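Local coordinates for protein transcriptional regulator, LacI family (Arthrobacter sp., PDB 4RKQ) that probably regulates transcription as a LacI-family factor whose effector-binding domain is likely to recognise a sugar or related small molecule, at residues I95-I108 / V249-L261. Numbering follows the deposited sequence.
Sequences IVLDENPGGAAGSI and VGRAAVELLVGLL
Ile95 is the main bump on the sheet side of this contact, and its CD1 fits into a hollow on helix 249-261 lined by Ala253, Leu256 and Leu257. CG1 stands anti to the carbonyl carbon (chi1 -61°) and the chain then runs on extended, which carries the methyl to the helix backbone. There Ile95 CD1 lies 3.3 Å from Ala253 O. It is also 3.4 Å from Leu257 CB, tighter than usual for two carbons. Ala253 suits the hollow because, with only a CB, it leaves its carbonyl O open to the approach of the methyl.

A complementary bump rises from the helix. Leu256 CD2 passes over the bare backbone of Gly106, 4.1 Å from its CA, while Leu260 CD1 comes to 4.2 Å from the same atom. With no side chain, Gly106 lets both leucine methyls settle on its backbone, which suits glycine to this place. Leu260 also covers Ala105, with CD1 4.1 Å from Ala105 CB. Two residues beyond Gly106, on the same strand, Ile108 lies alongside Leu256, the two side chains pointing opposite ways. Ile108 CD1 meets Leu256 CD2 at 3.7 Å and rests against Ala252, whose small CB leaves room for it. Toward the helix start, Leu97 CD2 packs on Val249 CG1 at 3.8 Å, and Phe33 of helix 29-43 touches both residues.

The helix runs nearly antiparallel to the neighbouring, mutually parallel strands 94-97 and 106-110, covering one face of the sheet as in the alpha/beta subdomains of periplasmic-binding-protein-like folds. Ser107, its CB directed away from the helix, meets Arg273 instead. With contacts across the interface made by aliphatic groups and backbone, and most touching residues buried, cohesion rests on shape fit and exclusion of water rather than on polar pairing.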
loop_
_atom_site.group_PDB
_atom_site.type_symbol
_atom_site.label_atom_id
_atom_site.label_comp_id
_atom_site.label_asym_id
_atom_site.label_seq_id
_atom_site.Cartn_x
_atom_site.Cartn_y
_atom_site.Cartn_z
ATOM N N ILE A 95 18.279 10.766 -7.897
ATOM C CA ILE A 95 18.504 10.319 -6.548
ATOM C C ILE A 95 18.007 8.884 -6.451
ATOM O O ILE A 95 16.808 8.638 -6.526
ATOM C CB ILE A 95 17.740 11.196 -5.541
ATOM C CG1 ILE A 95 18.273 12.638 -5.677
ATOM C CG2 ILE A 95 17.958 10.670 -4.127
ATOM C CD1 ILE A 95 17.499 13.631 -4.922
ATOM N N VAL A 96 18.920 7.957 -6.251
ATOM C CA VAL A 96 18.576 6.534 -5.968
ATOM C C VAL A 96 18.660 6.144 -4.519
ATOM O O VAL A 96 19.456 6.683 -3.760
ATOM C CB VAL A 96 19.489 5.557 -6.761
ATOM C CG1 VAL A 96 19.230 5.653 -8.246
ATOM C CG2 VAL A 96 20.966 5.812 -6.472
ATOM N N LEU A 97 17.857 5.162 -4.131
ATOM C CA LEU A 97 17.915 4.643 -2.806
ATOM C C LEU A 97 18.282 3.179 -2.804
ATOM O O LEU A 97 17.895 2.417 -3.699
ATOM C CB LEU A 97 16.549 4.752 -2.139
ATOM C CG LEU A 97 16.130 6.181 -1.870
ATOM C CD1 LEU A 97 15.405 6.827 -3.046
ATOM C CD2 LEU A 97 15.283 6.192 -0.616
ATOM N N ASP A 98 19.035 2.805 -1.778
ATOM C CA ASP A 98 19.260 1.401 -1.433
ATOM C C ASP A 98 20.014 0.593 -2.486
ATOM O O ASP A 98 19.847 -0.614 -2.571
ATOM C CB ASP A 98 17.919 0.745 -1.057
ATOM C CG ASP A 98 18.097 -0.477 -0.153
ATOM O OD1 ASP A 98 19.014 -0.456 0.675
ATOM O OD2 ASP A 98 17.371 -1.479 -0.311
ATOM N N GLU A 99 20.902 1.235 -3.244
ATOM C CA GLU A 99 21.756 0.512 -4.177
ATOM C C GLU A 99 23.047 1.256 -4.392
ATOM O O GLU A 99 23.190 2.373 -3.953
ATOM C CB GLU A 99 21.040 0.223 -5.501
ATOM C CG GLU A 99 20.664 1.433 -6.362
ATOM C CD GLU A 99 20.161 1.006 -7.780
ATOM O OE1 GLU A 99 20.942 1.000 -8.732
ATOM O OE2 GLU A 99 19.015 0.627 -7.932
ATOM N N ASN A 100 24.000 0.633 -5.074
ATOM C CA ASN A 100 25.265 1.278 -5.392
ATOM C C ASN A 100 24.915 2.363 -6.425
ATOM O O ASN A 100 24.395 2.067 -7.479
ATOM C CB ASN A 100 26.231 0.266 -5.996
ATOM C CG ASN A 100 27.580 0.884 -6.393
ATOM O OD1 ASN A 100 27.665 1.999 -6.893
ATOM N ND2 ASN A 100 28.645 0.108 -6.209
ATOM N N PRO A 101 25.198 3.624 -6.108
ATOM C CA PRO A 101 24.661 4.684 -6.971
ATOM C C PRO A 101 25.450 4.927 -8.257
ATOM O O PRO A 101 25.005 5.709 -9.106
ATOM C CB PRO A 101 24.737 5.927 -6.065
ATOM C CG PRO A 101 25.794 5.626 -5.065
ATOM C CD PRO A 101 25.779 4.144 -4.857
ATOM N N GLY A 102 26.644 4.340 -8.378
ATOM C CA GLY A 102 27.530 4.665 -9.494
ATOM C C GLY A 102 27.636 6.180 -9.591
ATOM O O GLY A 102 27.845 6.854 -8.569
ATOM N N GLY A 103 27.441 6.705 -10.808
ATOM C CA GLY A 103 27.505 8.118 -11.088
ATOM C C GLY A 103 26.213 8.895 -10.873
ATOM O O GLY A 103 26.114 10.041 -11.301
ATOM N N ALA A 104 25.230 8.325 -10.197
ATOM C CA ALA A 104 23.991 9.063 -9.929
ATOM C C ALA A 104 24.319 10.316 -9.118
ATOM O O ALA A 104 25.222 10.322 -8.309
ATOM C CB ALA A 104 23.026 8.186 -9.197
ATOM N N ALA A 105 23.619 11.392 -9.412
ATOM C CA ALA A 105 23.814 12.676 -8.753
ATOM C C ALA A 105 23.670 12.595 -7.254
ATOM O O ALA A 105 24.386 13.282 -6.549
ATOM C CB ALA A 105 22.836 13.708 -9.314
ATOM N N GLY A 106 22.735 11.764 -6.777
ATOM C CA GLY A 106 22.456 11.650 -5.378
ATOM C C GLY A 106 22.091 10.257 -4.995
ATOM O O GLY A 106 21.599 9.480 -5.827
ATOM N N SER A 107 22.300 9.951 -3.724
ATOM C CA SER A 107 22.035 8.574 -3.200
ATOM C C SER A 107 21.723 8.600 -1.739
ATOM O O SER A 107 22.320 9.332 -0.980
ATOM C CB SER A 107 23.255 7.668 -3.402
ATOM O OG SER A 107 22.995 6.312 -3.092
ATOM N N ILE A 108 20.775 7.760 -1.352
ATOM C CA ILE A 108 20.443 7.511 0.036
ATOM C C ILE A 108 20.665 5.995 0.271
ATOM O O ILE A 108 20.147 5.156 -0.466
ATOM C CB ILE A 108 18.948 7.819 0.341
ATOM C CG1 ILE A 108 18.454 9.217 -0.053
ATOM C CG2 ILE A 108 18.603 7.485 1.780
ATOM C CD1 ILE A 108 19.168 10.381 0.570
ATOM N N VAL A 249 12.907 9.600 5.570
ATOM C CA VAL A 249 13.457 9.079 4.312
ATOM C C VAL A 249 13.070 9.996 3.159
ATOM O O VAL A 249 13.913 10.390 2.326
ATOM C CB VAL A 249 13.009 7.652 3.987
ATOM C CG1 VAL A 249 13.617 7.244 2.660
ATOM C CG2 VAL A 249 13.446 6.685 5.069
ATOM N N GLY A 250 11.785 10.327 3.115
ATOM C CA GLY A 250 11.255 11.333 2.195
ATOM C C GLY A 250 11.951 12.672 2.253
ATOM O O GLY A 250 12.318 13.245 1.204
ATOM N N ARG A 251 12.129 13.211 3.460
ATOM C CA ARG A 251 12.869 14.474 3.569
ATOM C C ARG A 251 14.312 14.364 3.099
ATOM O O ARG A 251 14.842 15.276 2.474
ATOM C CB ARG A 251 12.781 15.021 4.993
ATOM C CG ARG A 251 13.281 16.431 5.188
ATOM C CD ARG A 251 12.657 17.101 6.415
ATOM N NE ARG A 251 12.369 16.173 7.509
ATOM C CZ ARG A 251 13.280 15.600 8.304
ATOM N NH1 ARG A 251 12.878 14.775 9.264
ATOM N NH2 ARG A 251 14.582 15.821 8.148
ATOM N N ALA A 252 14.988 13.281 3.410
ATOM C CA ALA A 252 16.373 13.150 2.994
ATOM C C ALA A 252 16.471 13.196 1.461
ATOM O O ALA A 252 17.347 13.845 0.889
ATOM C CB ALA A 252 16.934 11.841 3.523
ATOM N N ALA A 253 15.595 12.478 0.776
ATOM C CA ALA A 253 15.561 12.531 -0.708
ATOM C C ALA A 253 15.211 13.912 -1.274
ATOM O O ALA A 253 15.878 14.428 -2.130
ATOM C CB ALA A 253 14.619 11.464 -1.260
ATOM N N VAL A 254 14.135 14.511 -0.816
ATOM C CA VAL A 254 13.719 15.792 -1.343
ATOM C C VAL A 254 14.699 16.893 -1.001
ATOM O O VAL A 254 15.020 17.732 -1.848
ATOM C CB VAL A 254 12.334 16.170 -0.801
ATOM C CG1 VAL A 254 11.971 17.621 -1.152
ATOM C CG2 VAL A 254 11.316 15.198 -1.327
ATOM N N GLU A 255 15.254 16.859 0.200
ATOM C CA GLU A 255 16.234 17.887 0.555
ATOM C C GLU A 255 17.522 17.725 -0.244
ATOM O O GLU A 255 18.103 18.695 -0.714
ATOM C CB GLU A 255 16.503 17.864 2.054
ATOM C CG GLU A 255 15.320 18.445 2.783
ATOM C CD GLU A 255 15.548 18.529 4.282
ATOM O OE1 GLU A 255 16.499 17.909 4.803
ATOM O OE2 GLU A 255 14.749 19.203 4.950
ATOM N N LEU A 256 17.945 16.495 -0.477
ATOM C CA LEU A 256 19.047 16.290 -1.373
ATOM C C LEU A 256 18.742 16.870 -2.768
ATOM O O LEU A 256 19.605 17.505 -3.405
ATOM C CB LEU A 256 19.325 14.789 -1.464
ATOM C CG LEU A 256 20.535 14.288 -2.174
ATOM C CD1 LEU A 256 21.766 15.099 -1.813
ATOM C CD2 LEU A 256 20.733 12.821 -1.807
ATOM N N LEU A 257 17.538 16.625 -3.280
ATOM C CA LEU A 257 17.207 17.104 -4.627
ATOM C C LEU A 257 17.155 18.633 -4.633
ATOM O O LEU A 257 17.590 19.260 -5.566
ATOM C CB LEU A 257 15.867 16.563 -5.069
ATOM C CG LEU A 257 15.415 16.967 -6.461
ATOM C CD1 LEU A 257 16.468 16.650 -7.523
ATOM C CD2 LEU A 257 14.094 16.243 -6.728
ATOM N N VAL A 258 16.622 19.232 -3.566
ATOM C CA VAL A 258 16.661 20.709 -3.479
ATOM C C VAL A 258 18.105 21.225 -3.630
ATOM O O VAL A 258 18.357 22.181 -4.366
ATOM C CB VAL A 258 16.053 21.239 -2.168
ATOM C CG1 VAL A 258 16.303 22.749 -2.022
ATOM C CG2 VAL A 258 14.553 20.938 -2.105
ATOM N N GLY A 259 19.046 20.583 -2.947
ATOM C CA GLY A 259 20.427 21.014 -2.936
ATOM C C GLY A 259 21.113 20.791 -4.269
ATOM O O GLY A 259 21.967 21.591 -4.728
ATOM N N LEU A 260 20.746 19.708 -4.922
ATOM C CA LEU A 260 21.283 19.418 -6.254
ATOM C C LEU A 260 20.730 20.394 -7.276
ATOM O O LEU A 260 21.478 20.862 -8.137
ATOM C CB LEU A 260 20.973 17.971 -6.689
ATOM C CG LEU A 260 21.770 16.903 -5.912
ATOM C CD1 LEU A 260 21.140 15.532 -6.043
ATOM C CD2 LEU A 260 23.201 16.884 -6.402
ATOM N N LEU A 261 19.427 20.680 -7.219
ATOM C CA LEU A 261 18.825 21.624 -8.185
ATOM C C LEU A 261 19.363 23.051 -8.002
ATOM O O LEU A 261 19.458 23.797 -8.957
ATOM C CB LEU A 261 17.283 21.664 -8.104
ATOM C CG LEU A 261 16.581 20.386 -8.588
ATOM C CD1 LEU A 261 15.121 20.449 -8.174
ATOM C CD2 LEU A 261 16.752 20.122 -10.079
#